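PDB 7KV1: SusD family protein, which probably binds beta-glucan at the cell surface of a gut Bacteroides, as a SusD-like surface glycan-binding protein. Local coordinates for residues F470-A475 and T489-D494; P322-W327 and T357-A362; K258-S263 and A409-N414; S111-D116 and N165-L170. One frame throughout, in Å; residues are numbered along the deposited sequence.

Contact 1 of 4, residues F470-A475 and T489-D494; sequences FDLVRA and TALVPD
L472 meets A490 and L491 through apolar side chains alone, where helix 468-474 approaches the end of the short helix 487-490, within the SusD-family part of the chain. Both leucines are buried. The two methyls of L472 divide the work: CD2 rests against CB of A490 at 3.7 Å, while CD1 reaches CD2 of L491 at 3.6 Å, with CG of L491 just behind. In L472 the CG lies opposite the carbonyl carbon (chi1 -75°), which carries the fork of the leucine out from its helix to straddle the two neighbours. L491 is the first residue to leave helical backbone angles, and its side chain crosses that of L472 at a slant. On the far flank R474 folds back on D471, NE to OD1 at 2.9 Å, in a salt bridge that lies nearly in the guanidinium plane. E417 of helix 408-420 pairs with R474 as well, and R458 of helix 451-461 with D471. Helix 468-474 is held by charges towards those two helices, has V473 and R474 against helix 230-244, and meets helix 487-490 through L472, whose backbone is also hydrogen-bonded to that of A487.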
# COMPACT_ATOMS: atom_id res chain seq x y z
N PHE A 470 -3.87 8.13 -0.12
CA PHE A 470 -3.61 8.35 1.32
C PHE A 470 -2.74 9.61 1.55
O PHE A 470 -3.07 10.35 2.51
CB PHE A 470 -3.03 7.11 1.98
CG PHE A 470 -3.98 5.95 1.92
CD1 PHE A 470 -5.33 6.12 2.19
CD2 PHE A 470 -3.53 4.69 1.56
CE1 PHE A 470 -6.21 5.05 2.11
CE2 PHE A 470 -4.41 3.63 1.47
CZ PHE A 470 -5.75 3.81 1.74
N ASP A 471 -1.76 9.90 0.70
CA ASP A 471 -0.96 11.16 0.81
C ASP A 471 -1.86 12.38 0.59
O ASP A 471 -1.68 13.39 1.32
CB ASP A 471 0.25 11.19 -0.12
CG ASP A 471 1.35 10.25 0.34
OD1 ASP A 471 1.34 9.88 1.56
OD2 ASP A 471 2.19 9.85 -0.52
N LEU A 472 -2.78 12.35 -0.37
CA LEU A 472 -3.65 13.51 -0.65
C LEU A 472 -4.58 13.73 0.57
O LEU A 472 -4.75 14.87 0.98
CB LEU A 472 -4.46 13.29 -1.93
CG LEU A 472 -3.70 13.45 -3.23
CD1 LEU A 472 -4.53 12.90 -4.40
CD2 LEU A 472 -3.33 14.89 -3.45
N VAL A 473 -5.09 12.67 1.18
CA VAL A 473 -6.05 12.78 2.31
C VAL A 473 -5.36 13.36 3.55
O VAL A 473 -5.93 14.27 4.19
CB VAL A 473 -6.71 11.44 2.64
CG1 VAL A 473 -7.53 11.53 3.93
CG2 VAL A 473 -7.55 10.95 1.46
N ARG A 474 -4.18 12.83 3.88
CA ARG A 474 -3.47 13.25 5.12
C ARG A 474 -3.00 14.70 4.97
O ARG A 474 -2.85 15.39 6.02
CB ARG A 474 -2.36 12.26 5.44
CG ARG A 474 -1.11 12.38 4.58
CD ARG A 474 -0.18 11.22 4.87
NE ARG A 474 0.99 11.26 4.03
CZ ARG A 474 2.04 12.09 4.21
NH1 ARG A 474 2.04 12.95 5.21
NH2 ARG A 474 3.08 12.03 3.39
N ALA A 475 -2.75 15.12 3.72
CA ALA A 475 -2.24 16.47 3.38
C ALA A 475 -3.29 17.53 3.72
O ALA A 475 -2.90 18.68 3.87
CB ALA A 475 -1.81 16.59 1.93
N THR A 489 -8.57 19.68 -3.27
CA THR A 489 -8.28 20.49 -4.47
C THR A 489 -7.72 19.63 -5.60
O THR A 489 -7.80 20.07 -6.72
CB THR A 489 -7.36 21.68 -4.13
OG1 THR A 489 -6.37 21.19 -3.22
CG2 THR A 489 -8.15 22.84 -3.54
N ALA A 490 -7.16 18.46 -5.32
CA ALA A 490 -6.58 17.61 -6.38
C ALA A 490 -7.63 16.64 -6.92
O ALA A 490 -7.49 16.20 -8.06
CB ALA A 490 -5.37 16.84 -5.86
N LEU A 491 -8.54 16.19 -6.06
CA LEU A 491 -9.52 15.12 -6.41
C LEU A 491 -10.83 15.81 -6.80
O LEU A 491 -11.79 15.85 -6.01
CB LEU A 491 -9.66 14.14 -5.25
CG LEU A 491 -8.35 13.45 -4.86
CD1 LEU A 491 -8.57 12.54 -3.66
CD2 LEU A 491 -7.71 12.68 -6.03
N VAL A 492 -10.81 16.36 -7.99
CA VAL A 492 -11.92 17.21 -8.53
C VAL A 492 -12.34 16.64 -9.88
O VAL A 492 -11.66 15.78 -10.43
CB VAL A 492 -11.48 18.68 -8.65
CG1 VAL A 492 -11.24 19.33 -7.29
CG2 VAL A 492 -10.26 18.88 -9.54
N PRO A 493 -13.48 17.11 -10.45
CA PRO A 493 -13.92 16.64 -11.77
C PRO A 493 -12.85 16.86 -12.86
O PRO A 493 -12.12 17.82 -12.79
CB PRO A 493 -15.21 17.45 -12.02
CG PRO A 493 -15.73 17.74 -10.62
CD PRO A 493 -14.46 18.00 -9.81
N ASP A 494 -12.76 15.92 -13.81
CA ASP A 494 -11.85 15.99 -14.98
C ASP A 494 -12.63 16.42 -16.23
O ASP A 494 -13.88 16.36 -16.22
CB ASP A 494 -11.17 14.64 -15.23
CG ASP A 494 -12.19 13.52 -15.31
OD1 ASP A 494 -12.86 13.47 -16.36
OD2 ASP A 494 -12.35 12.77 -14.30

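Contact 2 of 4, residues P322-W327 and T357-A362; sequences PGDDGW and TCWVIA
W359 has the largest buried area of this contact, and its six-membered ring reaches D324 and W327 of the loop 322-327. The ring projects from strand 358-360 with CG anti to the backbone N (chi1 173°), which sends the indole across to the loop. Its CZ2 comes within 3.7 Å of OD2 of D324, the carboxylate and ring planes standing 38° apart. This is a van der Waals approach: the strong partner of OD2 is R382, which forms a salt bridge with D324 and also a cation-pi contact with W359, so one arginine ties acid and indole together. The other oxygen of D324 turns back into its own loop, where OD1 takes a weak bond from the backbone N of W327 at 3.0 Å and a longer, weak one from N of G326. A backbone bond from D324 N to W327 O, 2.9 Å, closes the same turn. Strand 358-360 pairs with strand 376-378 in a two-stranded antiparallel sheet in a largely helical, SusD-like protein, and the loop is met by the W359 side chain from this sheet. W327, whose NE1 is hydrogen-bonded to the hydroxyl of Y399, makes the looser touch: its CE3 lies 4.3 Å from CH2 of W359, at the edge of the W359 ring and near its plane. One face of that ring carries CD1 of I361, 3.7 Å above the plane.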
# COMPACT_ATOMS: atom_id res chain seq x y z
N PRO A 322 -2.19 -7.61 -29.35
CA PRO A 322 -1.59 -8.41 -30.43
C PRO A 322 -0.22 -9.02 -30.09
O PRO A 322 0.26 -9.83 -30.81
CB PRO A 322 -1.46 -7.42 -31.60
CG PRO A 322 -1.42 -6.05 -30.94
CD PRO A 322 -2.30 -6.18 -29.70
N GLY A 323 0.39 -8.61 -28.99
CA GLY A 323 1.66 -9.19 -28.52
C GLY A 323 2.80 -8.21 -28.75
O GLY A 323 2.68 -7.38 -29.67
N ASP A 324 3.82 -8.27 -27.89
CA ASP A 324 5.11 -7.52 -28.05
C ASP A 324 6.22 -8.53 -27.71
O ASP A 324 5.87 -9.71 -27.53
CB ASP A 324 5.11 -6.20 -27.26
CG ASP A 324 5.06 -6.30 -25.74
OD1 ASP A 324 5.07 -7.45 -25.21
OD2 ASP A 324 5.04 -5.21 -25.07
N ASP A 325 7.48 -8.10 -27.61
CA ASP A 325 8.61 -9.06 -27.45
C ASP A 325 8.45 -9.88 -26.17
O ASP A 325 8.76 -11.09 -26.19
CB ASP A 325 9.96 -8.33 -27.49
CG ASP A 325 10.23 -7.58 -28.79
OD1 ASP A 325 9.47 -7.78 -29.76
OD2 ASP A 325 11.22 -6.79 -28.83
N GLY A 326 7.97 -9.27 -25.08
CA GLY A 326 7.94 -9.87 -23.73
C GLY A 326 6.62 -10.52 -23.38
O GLY A 326 6.59 -11.30 -22.40
N TRP A 327 5.55 -10.22 -24.12
CA TRP A 327 4.20 -10.77 -23.80
C TRP A 327 3.48 -11.20 -25.08
O TRP A 327 3.21 -10.33 -25.93
CB TRP A 327 3.39 -9.74 -23.00
CG TRP A 327 2.18 -10.26 -22.29
CD1 TRP A 327 2.07 -11.39 -21.52
CD2 TRP A 327 0.91 -9.60 -22.20
NE1 TRP A 327 0.81 -11.49 -21.00
CE2 TRP A 327 0.08 -10.40 -21.41
CE3 TRP A 327 0.40 -8.42 -22.76
CZ2 TRP A 327 -1.22 -10.03 -21.12
CZ3 TRP A 327 -0.89 -8.06 -22.48
CH2 TRP A 327 -1.68 -8.86 -21.67
N THR A 357 7.74 3.64 -15.18
CA THR A 357 6.38 3.81 -14.56
C THR A 357 5.32 3.59 -15.63
O THR A 357 4.28 2.96 -15.34
CB THR A 357 6.28 5.19 -13.88
OG1 THR A 357 7.22 5.21 -12.80
CG2 THR A 357 4.89 5.46 -13.37
N CYS A 358 5.55 4.13 -16.82
CA CYS A 358 4.54 4.31 -17.88
C CYS A 358 4.87 3.37 -19.03
O CYS A 358 5.91 3.57 -19.68
CB CYS A 358 4.51 5.76 -18.35
SG CYS A 358 4.31 6.97 -17.01
N TRP A 359 4.03 2.37 -19.26
CA TRP A 359 4.10 1.52 -20.47
C TRP A 359 3.25 2.16 -21.55
O TRP A 359 2.02 2.16 -21.40
CB TRP A 359 3.65 0.11 -20.13
CG TRP A 359 3.52 -0.80 -21.30
CD1 TRP A 359 4.13 -0.69 -22.53
CD2 TRP A 359 2.75 -2.01 -21.33
NE1 TRP A 359 3.79 -1.77 -23.31
CE2 TRP A 359 2.96 -2.60 -22.59
CE3 TRP A 359 1.92 -2.65 -20.40
CZ2 TRP A 359 2.30 -3.76 -22.96
CZ3 TRP A 359 1.31 -3.83 -20.75
CH2 TRP A 359 1.51 -4.38 -22.02
N VAL A 360 3.88 2.81 -22.53
CA VAL A 360 3.18 3.58 -23.58
C VAL A 360 3.07 2.65 -24.78
O VAL A 360 4.11 2.17 -25.26
CB VAL A 360 3.91 4.88 -23.97
CG1 VAL A 360 3.22 5.57 -25.14
CG2 VAL A 360 4.03 5.84 -22.79
N ILE A 361 1.85 2.41 -25.25
CA ILE A 361 1.62 1.59 -26.48
C ILE A 361 1.40 2.56 -27.65
O ILE A 361 0.56 3.43 -27.53
CB ILE A 361 0.47 0.61 -26.21
CG1 ILE A 361 0.87 -0.29 -25.03
CG2 ILE A 361 0.13 -0.16 -27.48
CD1 ILE A 361 -0.10 -1.35 -24.66
N ALA A 362 2.20 2.45 -28.71
CA ALA A 362 2.10 3.27 -29.95
C ALA A 362 0.65 3.25 -30.45
O ALA A 362 0.02 2.17 -30.37
CB ALA A 362 3.06 2.72 -30.98

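Contact 3 of 4, residues K258-S263 and A409-N414; sequences KELIDS and AETLLN. With NCO (cobalt hexammine(III)), chain C.
T411 and L412 of helix 408-420 receive L260 and I261 of helix 250-262 in a buried, apolar helix-helix contact. The threonine is used through its methyl: CG2 stands anti to the backbone N, where it meets CB of L260 at 3.7 Å and has CD1 of the same leucine close by. Its hydroxyl instead lies opposite the carbonyl carbon (chi1 -47°). The side chains of L260 and T411 lie nearly perpendicular, whereas those of I261 and T411 run antiparallel alongside each other, CG1 of I261 being 4.1 Å from CG2 of T411. Further along, CG1 and CD1 of I261 both lie against one methyl of L412, the closer approach being CG1 to CD2 at 4.0 Å. The CB of L412 is not aimed at the other helix; with CD1 in the extended position (chi2 164°), the other methyl, CD2, is the one that faces I261.

The two short helical segments run at 127° to one another, with axes 9.6 Å apart, consistent with the tetratricopeptide-like helical packing of SusD-type proteins. W433 of helix 429-440 touches both I261 and L412, and M235 of helix 230-244 touches T411.

The end of helix 250-262 also carries a bound cobalt hexammine(III) ion. Carbonyl O of I261 accepts from N2, N4 and N5, the shortest being N5 at 2.9 Å; carbonyl O of S263 shares N4 and N5 with it and adds N1 at 3.0 Å. Carbonyl O of F266 and the hydroxyl of Y408 complete this hydrogen bonding.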
# COMPACT_ATOMS: atom_id res chain seq x y z
N LYS A 258 15.58 7.60 10.75
CA LYS A 258 17.05 7.85 10.83
C LYS A 258 17.82 6.59 11.24
O LYS A 258 18.95 6.46 10.77
CB LYS A 258 17.35 9.00 11.78
CG LYS A 258 17.03 10.34 11.14
CD LYS A 258 16.95 11.49 12.10
CE LYS A 258 18.29 11.99 12.57
NZ LYS A 258 18.04 13.20 13.38
N GLU A 259 17.25 5.68 12.03
CA GLU A 259 17.92 4.38 12.29
C GLU A 259 18.09 3.64 10.96
O GLU A 259 19.10 2.98 10.80
CB GLU A 259 17.14 3.44 13.20
CG GLU A 259 16.92 3.97 14.59
CD GLU A 259 16.22 2.96 15.49
OE1 GLU A 259 16.57 1.76 15.43
OE2 GLU A 259 15.31 3.39 16.23
N LEU A 260 17.09 3.65 10.06
CA LEU A 260 17.22 2.90 8.79
C LEU A 260 18.22 3.63 7.89
O LEU A 260 19.00 2.95 7.23
CB LEU A 260 15.84 2.79 8.12
CG LEU A 260 14.81 1.97 8.90
CD1 LEU A 260 13.52 1.89 8.12
CD2 LEU A 260 15.36 0.60 9.26
N ILE A 261 18.16 4.96 7.85
CA ILE A 261 19.12 5.80 7.07
C ILE A 261 20.55 5.61 7.64
O ILE A 261 21.49 5.65 6.85
CB ILE A 261 18.63 7.26 7.07
CG1 ILE A 261 17.29 7.38 6.34
CG2 ILE A 261 19.64 8.21 6.47
CD1 ILE A 261 16.58 8.68 6.57
N ASP A 262 20.72 5.41 8.95
CA ASP A 262 22.05 5.23 9.59
C ASP A 262 22.53 3.79 9.45
O ASP A 262 23.70 3.53 9.73
CB ASP A 262 22.02 5.63 11.06
CG ASP A 262 21.88 7.13 11.25
OD1 ASP A 262 22.08 7.87 10.27
OD2 ASP A 262 21.53 7.54 12.36
N SER A 263 21.68 2.88 9.01
CA SER A 263 21.99 1.44 8.91
C SER A 263 22.86 1.13 7.68
O SER A 263 22.65 1.67 6.61
CB SER A 263 20.75 0.62 8.85
OG SER A 263 21.06 -0.70 8.42
N ALA A 409 13.21 4.28 -0.54
CA ALA A 409 12.85 5.62 -1.08
C ALA A 409 11.82 6.28 -0.15
O ALA A 409 11.96 7.47 0.18
CB ALA A 409 12.36 5.55 -2.51
N GLU A 410 10.87 5.49 0.36
CA GLU A 410 9.82 5.99 1.27
C GLU A 410 10.41 6.32 2.66
O GLU A 410 9.96 7.29 3.28
CB GLU A 410 8.65 5.00 1.30
CG GLU A 410 7.45 5.59 1.97
CD GLU A 410 6.20 4.75 2.04
OE1 GLU A 410 6.20 3.56 1.62
OE2 GLU A 410 5.18 5.34 2.43
N THR A 411 11.39 5.55 3.13
CA THR A 411 12.16 5.90 4.36
C THR A 411 12.72 7.33 4.21
O THR A 411 12.51 8.15 5.12
CB THR A 411 13.26 4.87 4.64
OG1 THR A 411 12.73 3.54 4.53
CG2 THR A 411 13.89 5.11 5.99
N LEU A 412 13.38 7.63 3.08
CA LEU A 412 14.07 8.93 2.90
C LEU A 412 13.01 10.03 2.84
O LEU A 412 13.17 11.05 3.55
CB LEU A 412 14.94 8.90 1.64
CG LEU A 412 16.20 8.03 1.71
CD1 LEU A 412 16.73 7.78 0.31
CD2 LEU A 412 17.30 8.66 2.58
N LEU A 413 11.92 9.82 2.09
CA LEU A 413 10.87 10.85 1.91
C LEU A 413 10.07 11.02 3.21
O LEU A 413 9.67 12.17 3.51
CB LEU A 413 10.01 10.54 0.69
CG LEU A 413 10.75 10.57 -0.66
CD1 LEU A 413 9.82 10.23 -1.80
CD2 LEU A 413 11.37 11.93 -0.95
N ASN A 414 9.85 9.93 3.96
CA ASN A 414 9.23 10.00 5.29
C ASN A 414 10.10 10.90 6.17
O ASN A 414 9.59 11.80 6.82
CB ASN A 414 9.11 8.62 5.96
CG ASN A 414 7.96 7.76 5.46
OD1 ASN A 414 7.13 8.20 4.68
ND2 ASN A 414 7.94 6.50 5.90
CO NCO C . 23.29 4.23 3.93
N1 NCO C . 23.85 2.30 3.93
N2 NCO C . 22.73 6.13 4.12
N3 NCO C . 25.08 4.85 3.12
N4 NCO C . 24.02 4.40 5.75
N5 NCO C . 21.49 3.67 4.72
N6 NCO C . 22.56 4.08 2.09

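Contact 4 of 4, residues S111-D116 and N165-L170; sequences SLWTVD and NVPFYL
W113 of helix 110-129 lays the far end of its indole against V166 and P167, in a loop that follows helix 138-162. This is an apolar contact between a helix and the chain that leaves the next helix, in the N-terminal, TPR-clan part of the SusD-like fold. The segment begins with regular helical turns: the backbone O of S111 accepts from N of V115 at 2.8 Å, and that of L112 from N of D116. L112 touches Y162 of helix 138-162, so the two helices are already in touch before the tryptophan is reached. In W113, CG is anti to the backbone N (chi1 177°), and the six-membered ring thereby extends away from the helix to the loop. Its CZ3 meets CG1 of V166 at 4.0 Å, the two side chains lying alongside and pointing opposite ways, while the proline ring stands roughly perpendicular to the tryptophan side chain. F163 meets the same indole edge-to-face, and Y117, one turn on, packs its ring against W113 and gives its hydroxyl to the carbonyl O of P167. With an alanine here, V166 and P167 would probably face a gap where the indole had been, and F163 would lose this edge-to-face partner. Further along, D116 touches M158 and L159 of helix 138-162, continuing the packing between the two helices. The closest approach between the segments is made by CD of P167, which lies 3.5 Å from CH2 of W113 and 3.8 Å from its CZ2.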
# COMPACT_ATOMS: atom_id res chain seq x y z
N SER A 111 -14.64 -7.17 0.61
CA SER A 111 -13.68 -8.31 0.63
C SER A 111 -12.45 -7.95 1.48
O SER A 111 -11.93 -8.83 2.18
CB SER A 111 -13.31 -8.74 -0.78
OG SER A 111 -12.61 -7.70 -1.40
N LEU A 112 -12.03 -6.68 1.46
CA LEU A 112 -10.85 -6.22 2.21
C LEU A 112 -11.14 -6.34 3.71
O LEU A 112 -10.26 -6.78 4.46
CB LEU A 112 -10.54 -4.77 1.80
CG LEU A 112 -9.08 -4.41 1.63
CD1 LEU A 112 -8.42 -5.34 0.62
CD2 LEU A 112 -8.93 -2.94 1.22
N TRP A 113 -12.37 -6.02 4.12
CA TRP A 113 -12.86 -6.21 5.50
C TRP A 113 -12.74 -7.70 5.90
O TRP A 113 -12.12 -8.00 6.92
CB TRP A 113 -14.28 -5.66 5.62
CG TRP A 113 -14.97 -5.83 6.95
CD1 TRP A 113 -15.43 -6.98 7.50
CD2 TRP A 113 -15.46 -4.76 7.78
NE1 TRP A 113 -16.15 -6.71 8.64
CE2 TRP A 113 -16.16 -5.36 8.84
CE3 TRP A 113 -15.35 -3.37 7.72
CZ2 TRP A 113 -16.74 -4.61 9.86
CZ3 TRP A 113 -15.92 -2.62 8.73
CH2 TRP A 113 -16.61 -3.25 9.78
N THR A 114 -13.25 -8.60 5.08
CA THR A 114 -13.19 -10.06 5.33
C THR A 114 -11.72 -10.51 5.40
O THR A 114 -11.36 -11.19 6.37
CB THR A 114 -14.00 -10.84 4.30
OG1 THR A 114 -15.29 -10.25 4.33
CG2 THR A 114 -14.05 -12.32 4.63
N VAL A 115 -10.89 -10.13 4.43
CA VAL A 115 -9.44 -10.45 4.44
C VAL A 115 -8.82 -10.00 5.77
O VAL A 115 -8.17 -10.81 6.45
CB VAL A 115 -8.72 -9.77 3.27
CG1 VAL A 115 -7.22 -9.85 3.42
CG2 VAL A 115 -9.17 -10.32 1.93
N ASP A 116 -9.01 -8.73 6.13
CA ASP A 116 -8.33 -8.15 7.33
C ASP A 116 -8.79 -8.88 8.60
O ASP A 116 -7.93 -9.25 9.41
CB ASP A 116 -8.52 -6.64 7.41
CG ASP A 116 -7.84 -5.88 6.29
OD1 ASP A 116 -6.82 -6.38 5.73
OD2 ASP A 116 -8.34 -4.78 5.97
N ASN A 165 -13.93 3.46 11.32
CA ASN A 165 -14.77 3.18 12.51
C ASN A 165 -15.10 1.68 12.50
O ASN A 165 -16.08 1.28 11.86
CB ASN A 165 -16.02 4.08 12.50
CG ASN A 165 -15.68 5.55 12.34
OD1 ASN A 165 -15.07 6.15 13.23
ND2 ASN A 165 -16.10 6.16 11.24
N VAL A 166 -14.27 0.86 13.13
CA VAL A 166 -14.35 -0.60 12.92
C VAL A 166 -14.38 -1.33 14.26
O VAL A 166 -13.87 -0.83 15.26
CB VAL A 166 -13.18 -1.09 12.06
CG1 VAL A 166 -13.22 -0.46 10.68
CG2 VAL A 166 -11.84 -0.86 12.77
N PRO A 167 -15.01 -2.52 14.31
CA PRO A 167 -14.86 -3.46 15.42
C PRO A 167 -13.38 -3.69 15.75
O PRO A 167 -12.56 -3.91 14.85
CB PRO A 167 -15.51 -4.75 14.92
CG PRO A 167 -16.52 -4.26 13.92
CD PRO A 167 -15.84 -3.08 13.23
N PHE A 168 -13.06 -3.58 17.02
CA PHE A 168 -11.68 -3.70 17.53
C PHE A 168 -11.62 -4.78 18.60
O PHE A 168 -12.27 -4.62 19.65
CB PHE A 168 -11.20 -2.33 18.03
CG PHE A 168 -9.71 -2.33 18.17
CD1 PHE A 168 -9.12 -2.78 19.34
CD2 PHE A 168 -8.91 -2.08 17.08
CE1 PHE A 168 -7.74 -2.85 19.45
CE2 PHE A 168 -7.54 -2.17 17.19
CZ PHE A 168 -6.97 -2.57 18.37
N TYR A 169 -10.89 -5.86 18.35
CA TYR A 169 -10.67 -6.95 19.34
C TYR A 169 -9.25 -7.51 19.22
O TYR A 169 -8.76 -7.74 18.07
CB TYR A 169 -11.69 -8.08 19.18
CG TYR A 169 -11.83 -8.71 17.82
CD1 TYR A 169 -12.56 -8.10 16.83
CD2 TYR A 169 -11.37 -10.00 17.58
CE1 TYR A 169 -12.81 -8.72 15.62
CE2 TYR A 169 -11.58 -10.63 16.37
CZ TYR A 169 -12.30 -9.98 15.37
OH TYR A 169 -12.54 -10.57 14.16
N LEU A 170 -8.63 -7.80 20.37
CA LEU A 170 -7.29 -8.45 20.44
C LEU A 170 -7.41 -9.89 20.99
O LEU A 170 -6.35 -10.51 21.20
CB LEU A 170 -6.39 -7.57 21.30
CG LEU A 170 -6.16 -6.15 20.78
CD1 LEU A 170 -5.23 -5.39 21.71
CD2 LEU A 170 -5.63 -6.14 19.35

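Along the chain contact 4 closes first, in the N-terminal part, and the others follow; contact 2 is nested within the loop that contact 3 closes, and contact 1 comes last. No two of them touch. Contacts 1 and 3 come closest by nearest atoms, about 6 Å; helix 408-420, which forms one side of contact 3, reaches contact 1 through E417, and helices 230-244 and 451-461 border both. Contacts 2 and 4 lie on opposite sides of the chain's centre, 38 Å between centres. Helix on helix in contact 3, a helix against a helix end in contact 1, a helix against a loop in contact 4 and one strand of a small sheet against a loop in contact 2 thus tie together one mainly helical body.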